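Local atomic coordinates of cathepsin L Propeptide (Toxoplasma gondii, PDB entry 3F75), a protein that belongs to the I29 family of cathepsin propeptide inhibitor domains, small and mainly helical folds named for the cathepsins they precede. Residues B[23-28]-B[34-39]; B[47-52]-B[68-73]. All blocks are in the same frame, centred on the assembly; numbering follows the deposited sequence.

Contact 1: residues B[23-28]-B[34-39]. With EDO (1,2-ethanediol), chain F.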
loop_
_atom_site.group_PDB
_atom_site.type_symbol
_atom_site.label_atom_id
_atom_site.label_comp_id
_atom_site.label_asym_id
_atom_site.label_seq_id
_atom_site.Cartn_x
_atom_site.Cartn_y
_atom_site.Cartn_z
ATOM N N ASP B 23 10.745 25.228 -15.388
ATOM C CA ASP B 23 9.353 25.109 -15.822
ATOM C C ASP B 23 8.704 23.855 -15.244
ATOM O O ASP B 23 7.544 23.875 -14.817
ATOM C CB ASP B 23 9.247 25.033 -17.343
ATOM C CG ASP B 23 9.592 26.337 -18.034
ATOM O OD1 ASP B 23 9.553 27.397 -17.386
ATOM O OD2 ASP B 23 9.883 26.294 -19.247
ATOM N N ALA B 24 9.436 22.756 -15.276
ATOM C CA ALA B 24 8.903 21.499 -14.780
ATOM C C ALA B 24 8.577 21.605 -13.283
ATOM O O ALA B 24 7.581 21.059 -12.818
ATOM C CB ALA B 24 9.900 20.355 -15.053
ATOM N N PHE B 25 9.400 22.320 -12.525
ATOM C CA PHE B 25 9.178 22.428 -11.077
ATOM C C PHE B 25 7.967 23.322 -10.782
ATOM O O PHE B 25 7.205 23.043 -9.875
ATOM C CB PHE B 25 10.435 22.948 -10.387
ATOM C CG PHE B 25 10.376 22.929 -8.872
ATOM C CD1 PHE B 25 10.144 21.749 -8.173
ATOM C CD2 PHE B 25 10.635 24.087 -8.151
ATOM C CE1 PHE B 25 10.147 21.734 -6.781
ATOM C CE2 PHE B 25 10.640 24.081 -6.755
ATOM C CZ PHE B 25 10.388 22.906 -6.074
ATOM N N SER B 26 7.778 24.377 -11.564
ATOM C CA SER B 26 6.602 25.247 -11.394
ATOM C C SER B 26 5.309 24.509 -11.669
ATOM O O SER B 26 4.365 24.647 -10.918
ATOM C CB SER B 26 6.684 26.480 -12.293
ATOM O OG SER B 26 7.842 27.219 -11.975
ATOM N N SER B 27 5.290 23.705 -12.731
ATOM C CA SER B 27 4.156 22.850 -13.026
ATOM C C SER B 27 3.883 21.834 -11.883
ATOM O O SER B 27 2.728 21.554 -11.557
ATOM C CB SER B 27 4.388 22.113 -14.344
ATOM O OG SER B 27 3.252 21.360 -14.697
ATOM N N PHE B 28 4.950 21.257 -11.330
ATOM C CA PHE B 28 4.875 20.347 -10.190
ATOM C C PHE B 28 4.256 21.084 -8.992
ATOM O O PHE B 28 3.358 20.557 -8.339
ATOM C CB PHE B 28 6.287 19.820 -9.845
ATOM C CG PHE B 28 6.368 19.048 -8.551
ATOM C CD1 PHE B 28 5.981 17.723 -8.490
ATOM C CD2 PHE B 28 6.869 19.643 -7.404
ATOM C CE1 PHE B 28 6.082 16.994 -7.310
ATOM C CE2 PHE B 28 6.957 18.930 -6.207
ATOM C CZ PHE B 28 6.562 17.599 -6.158
ATOM N N LYS B 34 2.254 22.467 -3.996
ATOM C CA LYS B 34 3.425 22.437 -3.146
ATOM C C LYS B 34 3.967 23.849 -2.988
ATOM O O LYS B 34 4.264 24.524 -3.980
ATOM C CB LYS B 34 4.521 21.560 -3.744
ATOM C CG LYS B 34 4.102 20.129 -4.022
ATOM C CD LYS B 34 4.338 19.256 -2.848
ATOM C CE LYS B 34 4.058 17.793 -3.164
ATOM N NZ LYS B 34 4.329 16.984 -1.945
ATOM N N SER B 35 4.092 24.270 -1.735
ATOM C CA SER B 35 4.700 25.543 -1.375
ATOM C C SER B 35 5.741 25.313 -0.294
ATOM O O SER B 35 5.737 24.276 0.375
ATOM C CB SER B 35 3.628 26.526 -0.876
ATOM O OG SER B 35 2.983 26.035 0.292
ATOM N N TYR B 36 6.635 26.280 -0.123
ATOM C CA TYR B 36 7.741 26.122 0.784
ATOM C C TYR B 36 7.945 27.362 1.635
ATOM O O TYR B 36 8.043 28.479 1.112
ATOM C CB TYR B 36 9.013 25.777 0.006
ATOM C CG TYR B 36 8.797 24.582 -0.903
ATOM C CD1 TYR B 36 8.765 23.294 -0.390
ATOM C CD2 TYR B 36 8.586 24.751 -2.267
ATOM C CE1 TYR B 36 8.540 22.195 -1.220
ATOM C CE2 TYR B 36 8.349 23.659 -3.111
ATOM C CZ TYR B 36 8.333 22.390 -2.591
ATOM O OH TYR B 36 8.113 21.315 -3.428
ATOM N N ALA B 37 8.075 27.115 2.940
ATOM C CA ALA B 37 8.163 28.136 3.967
ATOM C C ALA B 37 9.481 28.926 4.023
ATOM O O ALA B 37 9.520 30.017 4.616
ATOM C CB ALA B 37 7.847 27.493 5.338
ATOM N N THR B 38 10.560 28.374 3.454
ATOM C CA THR B 38 11.824 29.095 3.347
ATOM C C THR B 38 12.421 28.935 1.959
ATOM O O THR B 38 12.174 27.936 1.287
ATOM C CB THR B 38 12.874 28.589 4.337
ATOM O OG1 THR B 38 13.298 27.268 3.963
ATOM C CG2 THR B 38 12.326 28.566 5.768
ATOM N N GLU B 39 13.234 29.901 1.542
ATOM C CA GLU B 39 13.919 29.799 0.260
ATOM C C GLU B 39 14.923 28.637 0.294
ATOM O O GLU B 39 15.124 27.980 -0.727
ATOM C CB GLU B 39 14.601 31.119 -0.121
ATOM C CG GLU B 39 15.094 31.219 -1.608
ATOM C CD GLU B 39 14.016 30.965 -2.681
ATOM O OE1 GLU B 39 12.827 31.289 -2.476
ATOM O OE2 GLU B 39 14.372 30.429 -3.756
HETATM C C1 EDO F . 5.455 18.333 1.659
HETATM O O1 EDO F . 4.341 18.173 0.757
HETATM C C2 EDO F . 6.780 18.338 0.898
HETATM O O2 EDO F . 6.637 19.145 -0.274
#
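Lys-34 and Tyr-36 lay their side chains against the rings of Phe-28 and Phe-25, which the helix holds out toward the following loop. Along Lys-34, CB points at the helix and CG lies 3.8 Å from CE2 of Phe-28. There the chain bends (chi2 -89°), which keeps CE near the same ring, 3.9 Å from Phe-28 CZ, while CD lies 3.5 Å from O2 of the 1,2-ethanediol. The extended end places NZ 3.0 Å from O1 of the diol, to which it donates a hydrogen bond; NZ also binds His-72 O, and its ion pair with Asp-75 is long and weak. Tyr-36 meets Phe-25 from the opposite direction, its CE2 3.7 Å from Phe-25 CZ. Tyr-36 OH lies 3.8 Å from Phe-28 CE2, at the edge of that ring and in its plane. That OH is hydrogen-bonded to Asp-75 OD2, an oxygen that the diol shares. The contact thus folds the loop back on the helix it has just left. Helix 39-60 packs against both parts: its Phe-49 meets both phenylalanines and its Tyr-46 meets Phe-25, while Glu-41, Lys-42 and Arg-45 touch Tyr-36.

Contact 2: residues B[47-52]-B[68-73]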
loop_
_atom_site.group_PDB
_atom_site.type_symbol
_atom_site.label_atom_id
_atom_site.label_comp_id
_atom_site.label_asym_id
_atom_site.label_seq_id
_atom_site.Cartn_x
_atom_site.Cartn_y
_atom_site.Cartn_z
ATOM N N ALA B 47 16.195 20.801 -5.987
ATOM C CA ALA B 47 17.314 19.913 -6.292
ATOM C C ALA B 47 16.880 18.448 -6.247
ATOM O O ALA B 47 17.232 17.672 -7.140
ATOM C CB ALA B 47 18.489 20.159 -5.342
ATOM N N ILE B 48 16.096 18.080 -5.235
ATOM C CA ILE B 48 15.578 16.703 -5.112
ATOM C C ILE B 48 14.650 16.373 -6.276
ATOM O O ILE B 48 14.758 15.299 -6.884
ATOM C CB ILE B 48 14.854 16.474 -3.772
ATOM C CG1 ILE B 48 15.854 16.599 -2.628
ATOM C CG2 ILE B 48 14.165 15.085 -3.731
ATOM C CD1 ILE B 48 15.224 16.641 -1.219
ATOM N N PHE B 49 13.754 17.309 -6.583
ATOM C CA PHE B 49 12.847 17.189 -7.725
ATOM C C PHE B 49 13.591 16.958 -9.042
ATOM O O PHE B 49 13.254 16.042 -9.800
ATOM C CB PHE B 49 11.952 18.433 -7.851
ATOM C CG PHE B 49 11.128 18.452 -9.118
ATOM C CD1 PHE B 49 9.926 17.772 -9.190
ATOM C CD2 PHE B 49 11.565 19.153 -10.243
ATOM C CE1 PHE B 49 9.177 17.777 -10.354
ATOM C CE2 PHE B 49 10.825 19.164 -11.396
ATOM C CZ PHE B 49 9.627 18.478 -11.460
ATOM N N LYS B 50 14.601 17.776 -9.308
ATOM C CA LYS B 50 15.402 17.616 -10.514
ATOM C C LYS B 50 16.043 16.235 -10.568
ATOM O O LYS B 50 15.990 15.563 -11.596
ATOM C CB LYS B 50 16.498 18.675 -10.589
ATOM C CG LYS B 50 15.977 20.057 -10.885
ATOM C CD LYS B 50 17.092 20.970 -11.365
ATOM C CE LYS B 50 18.046 21.377 -10.258
ATOM N NZ LYS B 50 19.156 22.205 -10.826
ATOM N N ASN B 51 16.636 15.812 -9.460
ATOM C CA ASN B 51 17.260 14.499 -9.407
ATOM C C ASN B 51 16.275 13.372 -9.688
ATOM O O ASN B 51 16.585 12.449 -10.463
ATOM C CB ASN B 51 17.946 14.271 -8.062
ATOM C CG ASN B 51 19.273 15.025 -7.946
ATOM O OD1 ASN B 51 19.873 15.427 -8.953
ATOM N ND2 ASN B 51 19.730 15.221 -6.717
ATOM N N ASN B 52 15.090 13.458 -9.089
ATOM C CA ASN B 52 14.035 12.459 -9.336
ATOM C C ASN B 52 13.519 12.487 -10.776
ATOM O O ASN B 52 13.261 11.440 -11.383
ATOM C CB ASN B 52 12.851 12.664 -8.396
ATOM C CG ASN B 52 13.168 12.341 -6.957
ATOM O OD1 ASN B 52 14.047 11.514 -6.663
ATOM N ND2 ASN B 52 12.433 12.986 -6.033
ATOM N N LEU B 68 7.921 4.474 -14.874
ATOM C CA LEU B 68 7.852 5.372 -13.738
ATOM C C LEU B 68 7.165 6.650 -14.173
ATOM O O LEU B 68 7.160 6.992 -15.362
ATOM C CB LEU B 68 9.254 5.722 -13.239
ATOM C CG LEU B 68 10.167 4.570 -12.829
ATOM C CD1 LEU B 68 11.484 5.093 -12.275
ATOM C CD2 LEU B 68 9.458 3.663 -11.804
ATOM N N LYS B 69 6.618 7.376 -13.210
ATOM C CA LYS B 69 6.024 8.671 -13.497
ATOM C C LYS B 69 6.147 9.570 -12.301
ATOM O O LYS B 69 5.991 9.126 -11.162
ATOM C CB LYS B 69 4.547 8.495 -13.866
ATOM C CG LYS B 69 3.858 9.742 -14.383
ATOM C CD LYS B 69 2.371 9.446 -14.603
ATOM C CE LYS B 69 1.606 10.696 -14.977
ATOM N NZ LYS B 69 2.129 11.243 -16.236
ATOM N N MET B 70 6.420 10.846 -12.555
ATOM C CA MET B 70 6.383 11.849 -11.496
ATOM C C MET B 70 5.030 11.824 -10.748
ATOM O O MET B 70 3.981 11.539 -11.321
ATOM C CB MET B 70 6.654 13.245 -12.101
ATOM C CG MET B 70 6.646 14.393 -11.089
ATOM S SD MET B 70 7.940 14.279 -9.845
ATOM C CE MET B 70 9.429 14.340 -10.838
ATOM N N ASN B 71 5.060 12.107 -9.452
ATOM C CA ASN B 71 3.859 12.056 -8.647
ATOM C C ASN B 71 4.029 12.935 -7.409
ATOM O O ASN B 71 5.002 13.689 -7.336
ATOM C CB ASN B 71 3.532 10.604 -8.281
ATOM C CG ASN B 71 4.619 9.941 -7.460
ATOM O OD1 ASN B 71 5.255 10.569 -6.621
ATOM N ND2 ASN B 71 4.821 8.652 -7.690
ATOM N N HIS B 72 3.123 12.850 -6.440
ATOM C CA HIS B 72 3.184 13.801 -5.299
ATOM C C HIS B 72 4.361 13.571 -4.342
ATOM O O HIS B 72 4.590 14.391 -3.452
ATOM C CB HIS B 72 1.842 13.953 -4.540
ATOM C CG HIS B 72 1.384 12.733 -3.794
ATOM N ND1 HIS B 72 0.056 12.505 -3.515
ATOM C CD2 HIS B 72 2.056 11.682 -3.273
ATOM C CE1 HIS B 72 -0.070 11.371 -2.849
ATOM N NE2 HIS B 72 1.129 10.846 -2.696
ATOM N N PHE B 73 5.133 12.504 -4.556
ATOM C CA PHE B 73 6.379 12.272 -3.810
ATOM C C PHE B 73 7.600 12.841 -4.529
ATOM O O PHE B 73 8.741 12.599 -4.103
ATOM C CB PHE B 73 6.625 10.777 -3.625
ATOM C CG PHE B 73 5.479 10.041 -3.013
ATOM C CD1 PHE B 73 4.994 10.406 -1.764
ATOM C CD2 PHE B 73 4.931 8.940 -3.644
ATOM C CE1 PHE B 73 3.955 9.724 -1.174
ATOM C CE2 PHE B 73 3.876 8.228 -3.040
ATOM C CZ PHE B 73 3.391 8.627 -1.816
#
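Asn-52 ND2 reaches from the helix to the backbone just after Phe-73, where it donates hydrogen bonds to Gly-74 O and Leu-76 O; Phe-73 O is merely nearby, 4.2 Å from ND2. Two carbonyls therefore fix the rotation of this buried amide. The apolar half of the contact belongs to Met-70, whose chain bends at chi2 (63°) and again at chi3 (61°), curling its end obliquely against the CD1-CE1 side of the Phe-49 ring, at about a right angle to that side chain. Met-70 CE comes 3.5 Å from Phe-49 CE1, and Met-70 SD is 3.7 Å from the same CE1. The sulfur sits 4.9 Å from the ring centroid in an oblique Met-aromatic contact. Further on, Asn-71 OD1 accepts from Phe-73 N at 2.8 Å, which makes an Asx turn; within it His-72 CD2 lies over the centre of one face of the Phe-73 ring, 3.4 Å above the plane. The Phe-73 ring also meets Phe-81 and an aromatic side chain of the other protein chain edge-to-face. Phe-49 and Asn-52, with Ile-56 and Asn-60, fit the ERFNIN pattern of cathepsin L-like propeptides, and Asn-71 and Phe-73 fit the GNFD pattern; the contact joins the two.

Contact 2 lies near the centre of the chain and is buried, whereas contact 1, about 12 Å away between centres, is only partly so. Each joins a helix to a loop: contact 1 ties helix 18-32 to the loop that directly follows it, contact 2 ties helix 39-60 to the loop after strand 66-68. An aromatic cluster unites them, with Phe-25 CD1 3.6 Å from Phe-49 CG, and Phe-28 CE1 packs 3.5 Å from Asn-71 O. Their chemistry differs with place: the outer contact combines rings with a lysine and a bound diol, while the inner one pairs an oblique thioether-ring contact with a separate buried amide that bonds to backbone carbonyls, close to the other protein chain.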